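Long-range contacts in NLP/P60 family protein (Bacillus cereus ATCC 10987, PDB 3H41), which probably hydrolyses gamma-D-glutamyl-L-diamino acid bonds in murein peptides, releasing L-Ala-gamma-D-Glu dipeptides during breakdown of the bacterial cell wall: residues A[25-29]-A[45-50]; A[128-133]-A[166-170]. All coordinates share one frame; numbering follows the deposited sequence.

Contact 1: A[25-29]-A[45-50]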
# COMPACT_ATOMS: atom_id res chain seq x y z
N LEU A 25 11.93 -5.52 -16.51
CA LEU A 25 11.65 -4.08 -16.63
C LEU A 25 11.65 -3.66 -18.09
O LEU A 25 12.48 -4.13 -18.86
CB LEU A 25 12.75 -3.26 -15.95
CG LEU A 25 12.97 -3.28 -14.45
CD1 LEU A 25 14.23 -2.49 -14.10
CD2 LEU A 25 11.81 -2.67 -13.74
N ARG A 26 10.77 -2.76 -18.48
CA ARG A 26 10.97 -1.97 -19.69
C ARG A 26 11.80 -0.74 -19.35
O ARG A 26 11.89 -0.34 -18.18
CB ARG A 26 9.62 -1.49 -20.22
CG ARG A 26 8.63 -2.57 -20.52
CD ARG A 26 7.24 -1.93 -20.67
NE ARG A 26 6.79 -1.35 -19.42
CZ ARG A 26 5.57 -0.87 -19.21
NH1 ARG A 26 4.67 -0.84 -20.20
NH2 ARG A 26 5.25 -0.43 -18.00
N PRO A 27 12.33 -0.06 -20.38
CA PRO A 27 13.05 1.18 -20.10
C PRO A 27 12.21 2.22 -19.34
O PRO A 27 12.73 2.89 -18.47
CB PRO A 27 13.45 1.68 -21.48
CG PRO A 27 13.56 0.43 -22.31
CD PRO A 27 12.55 -0.54 -21.77
N ILE A 28 10.92 2.34 -19.66
CA ILE A 28 10.02 3.26 -18.95
C ILE A 28 9.85 2.88 -17.47
O ILE A 28 9.44 3.70 -16.69
CB ILE A 28 8.62 3.32 -19.63
CG1 ILE A 28 7.92 4.64 -19.29
CG2 ILE A 28 7.80 2.05 -19.35
CD1 ILE A 28 6.87 5.05 -20.34
N ASP A 29 10.17 1.64 -17.08
CA ASP A 29 10.00 1.23 -15.69
C ASP A 29 11.21 1.51 -14.78
O ASP A 29 11.15 1.29 -13.56
CB ASP A 29 9.65 -0.23 -15.59
CG ASP A 29 8.45 -0.58 -16.37
OD1 ASP A 29 7.41 0.09 -16.14
OD2 ASP A 29 8.57 -1.47 -17.25
N SER A 45 4.68 9.24 -16.71
CA SER A 45 5.31 9.07 -18.02
C SER A 45 4.58 8.04 -18.90
O SER A 45 4.75 8.03 -20.11
CB SER A 45 6.76 8.63 -17.86
OG SER A 45 6.89 7.30 -17.38
N MSE A 46 3.79 7.16 -18.27
CA MSE A 46 3.17 6.04 -18.97
C MSE A 46 1.85 6.39 -19.66
O MSE A 46 0.96 7.05 -19.09
CB MSE A 46 2.95 4.87 -18.02
CG MSE A 46 4.21 4.05 -17.76
SE MSE A 46 3.77 2.54 -16.65
CE MSE A 46 3.72 3.36 -14.85
N THR A 47 1.73 5.94 -20.89
CA THR A 47 0.45 5.92 -21.56
C THR A 47 -0.48 4.91 -20.89
O THR A 47 -0.04 4.03 -20.12
CB THR A 47 0.59 5.50 -23.00
OG1 THR A 47 1.13 4.16 -23.04
CG2 THR A 47 1.43 6.50 -23.86
N LEU A 48 -1.76 4.99 -21.22
CA LEU A 48 -2.71 3.96 -20.79
C LEU A 48 -2.27 2.55 -21.17
O LEU A 48 -2.30 1.63 -20.32
CB LEU A 48 -4.14 4.25 -21.28
CG LEU A 48 -5.20 3.22 -20.93
CD1 LEU A 48 -5.34 3.08 -19.37
CD2 LEU A 48 -6.55 3.52 -21.61
N ASP A 49 -1.90 2.34 -22.44
CA ASP A 49 -1.48 1.01 -22.89
C ASP A 49 -0.30 0.52 -22.04
O ASP A 49 -0.21 -0.66 -21.71
CB ASP A 49 -1.05 1.01 -24.36
CG ASP A 49 -2.22 1.05 -25.34
OD1 ASP A 49 -3.32 0.56 -25.02
OD2 ASP A 49 -2.02 1.60 -26.45
N GLU A 50 0.62 1.44 -21.73
CA GLU A 50 1.83 1.05 -20.95
C GLU A 50 1.46 0.64 -19.50
O GLU A 50 2.06 -0.30 -18.94
CB GLU A 50 2.88 2.12 -20.98
CG GLU A 50 3.61 2.15 -22.31
CD GLU A 50 4.36 3.41 -22.53
OE1 GLU A 50 3.78 4.50 -22.28
OE2 GLU A 50 5.54 3.33 -22.97
O HOH W 1 9.29 6.52 -16.72
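The CA atoms of the two segments come closest at Ile28 and Met46 (modelled as selenomethionine), 7.4 Å apart. Residues 27-29 form a short 3-10 turn, closed by Asp29 N bonding to Arg26 O, and it faces the start of helix 48-56. Arg26 makes the direct hydrogen bonds between the two segments. Its NH1 donates to Glu50 O at 2.9 Å with an N-H...O angle of 153°; Glu50 O lies near the guanidinium plane, at its edge, and NH2 adds a weak bond to it. The rotation of the guanidinium is fixed from its other edge by Asp29 in a side-on salt bridge: NE meets OD2 at 2.8 Å and NH2 meets OD1 at 2.9 Å. Asp29 OD2 also accepts from Arg26 N, and OD1 from Trp42 NE1. Ile28 CG2 lies over one face of the guanidinium, toward its rim, while Met46 SE comes obliquely to within 3.6 Å of NH2. With CG1 anti to the backbone N (chi1 -156°), Ile28 sends CD1 across, 3.8 Å from Met46 CG and 3.4 Å from Glu50 OE2. In one of its two conformers, Ser45 OG, which also bonds with Trp42 O, accepts from a water that donates to Ile28 O as well. Glu50 N to Thr47 OG1 and Thr47 N to Glu50 OE1 form a capping box; Thr47 OG1 adds a bond to OE1 from above the carboxylate plane. The contact thus ties the turn after strand 15-19 to the N-terminal end of helix 48-56, away from the substrate site, with the Arg26 charge probably balanced mainly by Asp29.

Contact 2: A[128-133]-A[166-170]. With PO4 (phosphate ion), chain D.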
# COMPACT_ATOMS: atom_id res chain seq x y z
N ILE A 128 7.01 14.94 2.82
CA ILE A 128 8.48 15.05 2.71
C ILE A 128 9.18 14.80 4.07
O ILE A 128 8.85 15.41 5.08
CB ILE A 128 8.93 16.40 2.09
CG1 ILE A 128 8.18 16.68 0.79
CG2 ILE A 128 10.55 16.46 1.85
CD1 ILE A 128 8.33 15.59 -0.29
N LEU A 129 10.12 13.85 4.06
CA LEU A 129 11.06 13.62 5.17
C LEU A 129 12.35 14.33 4.83
O LEU A 129 12.83 14.23 3.69
CB LEU A 129 11.38 12.13 5.30
CG LEU A 129 10.41 11.24 6.03
CD1 LEU A 129 10.93 9.84 6.01
CD2 LEU A 129 10.27 11.74 7.43
N TYR A 130 12.94 15.02 5.82
CA TYR A 130 14.21 15.75 5.67
C TYR A 130 15.29 15.02 6.44
O TYR A 130 15.15 14.85 7.64
CB TYR A 130 14.11 17.20 6.19
CG TYR A 130 12.96 17.92 5.51
CD1 TYR A 130 13.10 18.43 4.22
CD2 TYR A 130 11.72 18.01 6.12
CE1 TYR A 130 12.04 19.04 3.58
CE2 TYR A 130 10.63 18.60 5.46
CZ TYR A 130 10.82 19.12 4.19
OH TYR A 130 9.80 19.72 3.50
N ILE A 131 16.33 14.58 5.75
CA ILE A 131 17.40 13.81 6.39
C ILE A 131 18.29 14.85 7.07
O ILE A 131 18.72 15.82 6.45
CB ILE A 131 18.18 12.94 5.40
CG1 ILE A 131 17.21 12.04 4.59
CG2 ILE A 131 19.23 12.03 6.13
CD1 ILE A 131 17.91 10.92 3.75
N ASN A 132 18.50 14.64 8.37
CA ASN A 132 19.25 15.55 9.21
C ASN A 132 19.86 14.79 10.39
O ASN A 132 19.14 14.34 11.29
CB ASN A 132 18.37 16.71 9.70
CG ASN A 132 19.18 17.84 10.24
OD1 ASN A 132 20.19 17.62 10.92
ND2 ASN A 132 18.79 19.07 9.91
N PRO A 133 21.19 14.67 10.42
CA PRO A 133 22.19 15.22 9.49
C PRO A 133 22.28 14.46 8.16
O PRO A 133 22.09 13.25 8.13
CB PRO A 133 23.52 15.06 10.26
CG PRO A 133 23.26 13.91 11.19
CD PRO A 133 21.82 14.05 11.60
N GLN A 166 20.13 6.38 8.97
CA GLN A 166 20.12 7.84 9.04
C GLN A 166 18.92 8.32 9.83
O GLN A 166 17.95 7.59 10.07
CB GLN A 166 20.12 8.47 7.64
CG GLN A 166 21.40 8.26 6.86
CD GLN A 166 21.38 8.96 5.52
OE1 GLN A 166 20.54 8.62 4.64
NE2 GLN A 166 22.28 9.94 5.33
N LYS A 167 19.01 9.57 10.28
CA LYS A 167 17.95 10.24 11.01
C LYS A 167 17.34 11.32 10.12
O LYS A 167 18.04 11.91 9.26
CB LYS A 167 18.53 10.86 12.28
CG LYS A 167 19.15 9.83 13.24
CD LYS A 167 19.60 10.50 14.54
CE LYS A 167 20.12 9.49 15.58
NZ LYS A 167 21.18 8.62 15.03
N ALA A 168 16.04 11.54 10.32
CA ALA A 168 15.23 12.41 9.49
C ALA A 168 14.13 13.01 10.32
O ALA A 168 13.79 12.53 11.42
CB ALA A 168 14.60 11.61 8.33
N TRP A 169 13.46 14.00 9.74
CA TRP A 169 12.34 14.61 10.42
C TRP A 169 11.22 14.99 9.46
O TRP A 169 11.46 15.16 8.26
CB TRP A 169 12.81 15.81 11.20
CG TRP A 169 13.21 17.03 10.40
CD1 TRP A 169 14.46 17.35 9.94
CD2 TRP A 169 12.36 18.12 10.07
NE1 TRP A 169 14.42 18.57 9.31
CE2 TRP A 169 13.13 19.06 9.37
CE3 TRP A 169 10.98 18.36 10.26
CZ2 TRP A 169 12.58 20.27 8.87
CZ3 TRP A 169 10.42 19.55 9.75
CH2 TRP A 169 11.24 20.50 9.07
N LEU A 170 10.00 15.06 9.99
CA LEU A 170 8.83 15.51 9.23
C LEU A 170 7.98 16.44 10.08
O LEU A 170 8.02 16.39 11.30
CB LEU A 170 7.98 14.35 8.72
CG LEU A 170 7.33 13.43 9.74
CD1 LEU A 170 6.13 12.71 9.07
CD2 LEU A 170 8.36 12.44 10.29
P PO4 D . 23.85 11.50 2.69
O1 PO4 D . 24.85 11.11 3.76
O2 PO4 D . 24.43 12.69 1.90
O3 PO4 D . 23.71 10.31 1.77
O4 PO4 D . 22.54 11.87 3.30
O HOH W 2 21.29 11.04 9.60
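The Trp169 indole is covered on one face by Tyr130 and met at its edge, near the ring plane, by Asn132 CB. Tyr130 CB sits over the five-membered ring in a CH-pi contact, 3.8 Å from its centroid. Farther along, Tyr130 CD2 comes within 3.7 Å of Trp169 CZ2, with the tyrosine ring inclined at 37° to the indole. Trp169 CG lies between its backbone N and carbonyl carbon (chi1 72°), a rotamer that brings the indole over its neighbour. The two residues form an antiparallel hydrogen-bonded pair: Tyr130 N reaches Trp169 O at 2.9 Å in a nearly straight bond of 173°, and Trp169 N returns to Tyr130 O at 2.8 Å. Asn132 N continues the pairing with Lys167 O at 2.9 Å, and a water bridges Pro133 O and Lys167 N beyond it, past the cis peptide bond before Pro133. Ile131 and Ala168 form a non-hydrogen-bonded pair with side chains on the opposite face, where Leu129 lies alongside Leu170, their CD2 atoms 3.5 Å apart. Gln166 crosses Ile131 and donates through NE2 to phosphate O4 at 2.8 Å; this ion probably came from the crystallisation liquor. In this sheet of the second SH3-like domain, main-chain bonds fix the register, while across these two strands the Tyr130-Trp169 pair lies on one face and Leu129, Ile131, Ala168 and Leu170 on the other.

From the N terminus, the chain passes strand 15-19 and reaches contact 1, which closes a loop holding helix 30-33 and most of helix 39-45 and fastens the 3-10 turn to the start of helix 48-56. Strands 60-65, 69-76, 79-84 and 96-101 come next, most of them in the sheet that also holds strand 8-11. Contact 2 then closes a longer loop, joining strand 126-131 to strand 167-171 around strands 139-143, 147-153 and 157-161. The two loops are in series, neither nesting nor crossing, their centres about 31 Å apart. Contact 2 is internal to its sheet, whereas around contact 1 Met46 and Leu48 also touch loops of the NlpC/P60 region, at Ile205, Ala285 and Glu286.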